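Local coordinates for trwC protein (PDB 1OMH), which binds the plasmid's origin-of-transfer DNA through its N-terminal relaxase domain and probably nicks one strand of it to start bacterial conjugation, at residues F88-S93 against A198-E203. Residues are numbered along the deposited sequence; the frame is centred on the assembly and turned at random.
Sequences FSAPKS and AELAHE. With nucleotides of chain A.
Leu200 meets Pro91 and Ala90 where helix 189-206 backs the turn from strand 81-89 into helix 92-99, beside the antiparallel sheet of the relaxase domain. The contact is small, buried and wholly apolar. Pro91, the N-cap residue of helix 92-99, and Leu200 reach toward each other tip to tip, with Leu200 CD2 3.7 Å from Pro91 CD. CG of Leu200 stands anti to the backbone N (chi1 177°), which carries the branch off the helix toward the turn. The same methyl lies 4.4 Å from Ala90 CB, a looser touch. Phe219 also packs on Leu200, and Asp220 on Pro91, so strand 219-221 borders both partners.

The other side of the turn faces the DNA, and the two residues that meet Leu200 with their side chains turn backbone atoms to the thymidine nucleotide DT23 of chain A: Ala90 O lies 3.0 Å from DT23 C2 and Pro91 CA 3.6 Å from DT23 C5. DT23 N3 gives a weak hydrogen bond, bent to 135°, to the carbonyl O of Ser89. Ser89 also touches His161, a zinc and copper ligand in other structures of this protein; no metal is bound here. Lys92 starts with CG anti to its own N (chi1 -176°), then bends at chi2 and chi3 and runs alongside the sugar of DT23, Lys92 CE lying 3.1 Å from DT23 O3'. Its ammonium group also bonds to Gln159 OE1 and Pro158 O, which helps hold it at the backbone of the DNA. There Lys92 NZ hydrogen-bonds OP1 of the deoxycytidine nucleotide DC24 of chain A at 2.9 Å.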
loop_
_atom_site.group_PDB
_atom_site.type_symbol
_atom_site.label_atom_id
_atom_site.label_comp_id
_atom_site.label_asym_id
_atom_site.label_seq_id
_atom_site.Cartn_x
_atom_site.Cartn_y
_atom_site.Cartn_z
ATOM N N PHE B 88 0.278 1.016 1.654
ATOM C CA PHE B 88 0.601 1.873 2.790
ATOM C C PHE B 88 -0.434 2.994 2.881
ATOM O O PHE B 88 -0.582 3.771 1.945
ATOM C CB PHE B 88 1.977 2.530 2.612
ATOM C CG PHE B 88 3.120 1.568 2.544
ATOM C CD1 PHE B 88 3.423 0.900 1.358
ATOM C CD2 PHE B 88 3.907 1.334 3.667
ATOM C CE1 PHE B 88 4.500 0.010 1.293
ATOM C CE2 PHE B 88 4.985 0.444 3.611
ATOM C CZ PHE B 88 5.280 -0.216 2.424
ATOM N N SER B 89 -1.118 3.097 4.013
ATOM C CA SER B 89 -2.123 4.137 4.195
ATOM C C SER B 89 -1.812 4.971 5.432
ATOM O O SER B 89 -1.532 4.439 6.499
ATOM C CB SER B 89 -3.503 3.502 4.337
ATOM O OG SER B 89 -3.795 2.717 3.188
ATOM N N ALA B 90 -1.860 6.284 5.275
ATOM C CA ALA B 90 -1.588 7.196 6.373
ATOM C C ALA B 90 -2.799 7.361 7.281
ATOM O O ALA B 90 -3.933 7.060 6.888
ATOM C CB ALA B 90 -1.181 8.547 5.818
ATOM N N PRO B 91 -2.567 7.805 8.528
ATOM C CA PRO B 91 -3.657 8.022 9.480
ATOM C C PRO B 91 -4.557 9.070 8.821
ATOM O O PRO B 91 -4.077 9.861 8.016
ATOM C CB PRO B 91 -2.937 8.578 10.700
ATOM C CG PRO B 91 -1.610 7.859 10.649
ATOM C CD PRO B 91 -1.254 7.944 9.188
ATOM N N LYS B 92 -5.842 9.078 9.150
ATOM C CA LYS B 92 -6.771 10.028 8.532
ATOM C C LYS B 92 -6.386 11.493 8.746
ATOM O O LYS B 92 -6.452 12.290 7.815
ATOM C CB LYS B 92 -8.202 9.789 9.047
ATOM C CG LYS B 92 -9.262 10.672 8.380
ATOM C CD LYS B 92 -9.390 10.387 6.877
ATOM C CE LYS B 92 -9.855 8.949 6.612
ATOM N NZ LYS B 92 -10.128 8.700 5.170
ATOM N N SER B 93 -6.000 11.852 9.969
ATOM C CA SER B 93 -5.608 13.236 10.253
ATOM C C SER B 93 -4.477 13.672 9.335
ATOM O O SER B 93 -4.417 14.827 8.910
ATOM C CB SER B 93 -5.152 13.388 11.704
ATOM O OG SER B 93 -3.989 12.620 11.955
ATOM N N ALA B 198 6.752 4.487 12.107
ATOM C CA ALA B 198 7.881 5.172 12.738
ATOM C C ALA B 198 8.475 6.264 11.855
ATOM O O ALA B 198 8.652 7.396 12.301
ATOM C CB ALA B 198 8.972 4.159 13.110
ATOM N N GLU B 199 8.802 5.914 10.611
ATOM C CA GLU B 199 9.381 6.862 9.673
ATOM C C GLU B 199 8.449 8.037 9.412
ATOM O O GLU B 199 8.893 9.189 9.353
ATOM C CB GLU B 199 9.703 6.175 8.346
ATOM C CG GLU B 199 10.766 5.093 8.437
ATOM C CD GLU B 199 12.148 5.659 8.685
ATOM O OE1 GLU B 199 13.079 4.863 8.922
ATOM O OE2 GLU B 199 12.307 6.898 8.635
ATOM N N LEU B 200 7.161 7.749 9.243
ATOM C CA LEU B 200 6.184 8.808 8.983
ATOM C C LEU B 200 6.141 9.784 10.159
ATOM O O LEU B 200 6.244 10.998 9.979
ATOM C CB LEU B 200 4.784 8.217 8.768
ATOM C CG LEU B 200 3.678 9.257 8.563
ATOM C CD1 LEU B 200 3.985 10.087 7.333
ATOM C CD2 LEU B 200 2.318 8.556 8.420
ATOM N N ALA B 201 5.993 9.234 11.359
ATOM C CA ALA B 201 5.940 10.033 12.573
ATOM C C ALA B 201 7.189 10.905 12.690
ATOM O O ALA B 201 7.104 12.085 13.035
ATOM C CB ALA B 201 5.813 9.126 13.786
ATOM N N HIS B 202 8.345 10.325 12.389
ATOM C CA HIS B 202 9.601 11.062 12.463
ATOM C C HIS B 202 9.579 12.228 11.482
ATOM O O HIS B 202 9.933 13.353 11.830
ATOM C CB HIS B 202 10.777 10.134 12.142
ATOM C CG HIS B 202 12.111 10.811 12.189
ATOM N ND1 HIS B 202 12.629 11.358 13.345
ATOM C CD2 HIS B 202 13.033 11.033 11.224
ATOM C CE1 HIS B 202 13.812 11.885 13.089
ATOM N NE2 HIS B 202 14.082 11.702 11.808
ATOM N N GLU B 203 9.162 11.953 10.252
ATOM C CA GLU B 203 9.094 12.981 9.221
ATOM C C GLU B 203 8.093 14.075 9.571
ATOM O O GLU B 203 8.337 15.257 9.307
ATOM C CB GLU B 203 8.714 12.357 7.878
ATOM C CG GLU B 203 9.794 11.491 7.276
ATOM C CD GLU B 203 11.074 12.264 7.036
ATOM O OE1 GLU B 203 11.002 13.368 6.456
ATOM O OE2 GLU B 203 12.151 11.766 7.423
ATOM P P DT A 23 -9.028 4.622 12.380
ATOM O OP1 DT A 23 -8.392 5.906 12.766
ATOM O OP2 DT A 23 -10.198 4.126 13.142
ATOM O "O5'" DT A 23 -9.373 4.650 10.817
ATOM C "C5'" DT A 23 -10.180 5.705 10.223
ATOM C "C4'" DT A 23 -9.621 6.075 8.863
ATOM O "O4'" DT A 23 -8.213 6.281 9.024
ATOM C "C3'" DT A 23 -9.803 5.086 7.696
ATOM O "O3'" DT A 23 -10.433 5.891 6.686
ATOM C "C2'" DT A 23 -8.479 5.158 6.954
ATOM C "C1'" DT A 23 -7.502 5.814 7.911
ATOM N N1 DT A 23 -6.290 5.124 8.388
ATOM C C2 DT A 23 -5.424 4.572 7.478
ATOM O O2 DT A 23 -5.677 4.481 6.290
ATOM N N3 DT A 23 -4.237 4.134 8.015
ATOM C C4 DT A 23 -3.857 4.174 9.346
ATOM O O4 DT A 23 -2.739 3.781 9.672
ATOM C C5 DT A 23 -4.854 4.701 10.255
ATOM C C7 DT A 23 -4.558 4.762 11.721
ATOM C C6 DT A 23 -6.007 5.126 9.738
ATOM P P DC A 24 -11.582 5.325 5.712
ATOM O OP1 DC A 24 -11.532 6.290 4.583
ATOM O OP2 DC A 24 -12.833 5.172 6.500
ATOM O "O5'" DC A 24 -11.115 3.884 5.211
ATOM C "C5'" DC A 24 -10.175 3.695 4.141
ATOM C "C4'" DC A 24 -9.861 2.222 4.023
ATOM O "O4'" DC A 24 -9.574 1.733 5.349
ATOM C "C3'" DC A 24 -11.019 1.367 3.492
ATOM O "O3'" DC A 24 -10.512 0.872 2.233
ATOM C "C2'" DC A 24 -10.916 0.082 4.299
ATOM C "C1'" DC A 24 -10.069 0.421 5.504
ATOM N N1 DC A 24 -10.614 0.256 6.860
ATOM C C2 DC A 24 -10.695 -1.040 7.377
ATOM O O2 DC A 24 -10.412 -1.988 6.640
ATOM N N3 DC A 24 -11.073 -1.221 8.662
ATOM C C4 DC A 24 -11.376 -0.165 9.419
ATOM N N4 DC A 24 -11.713 -0.383 10.691
ATOM C C5 DC A 24 -11.343 1.166 8.906
ATOM C C6 DC A 24 -10.971 1.328 7.629
#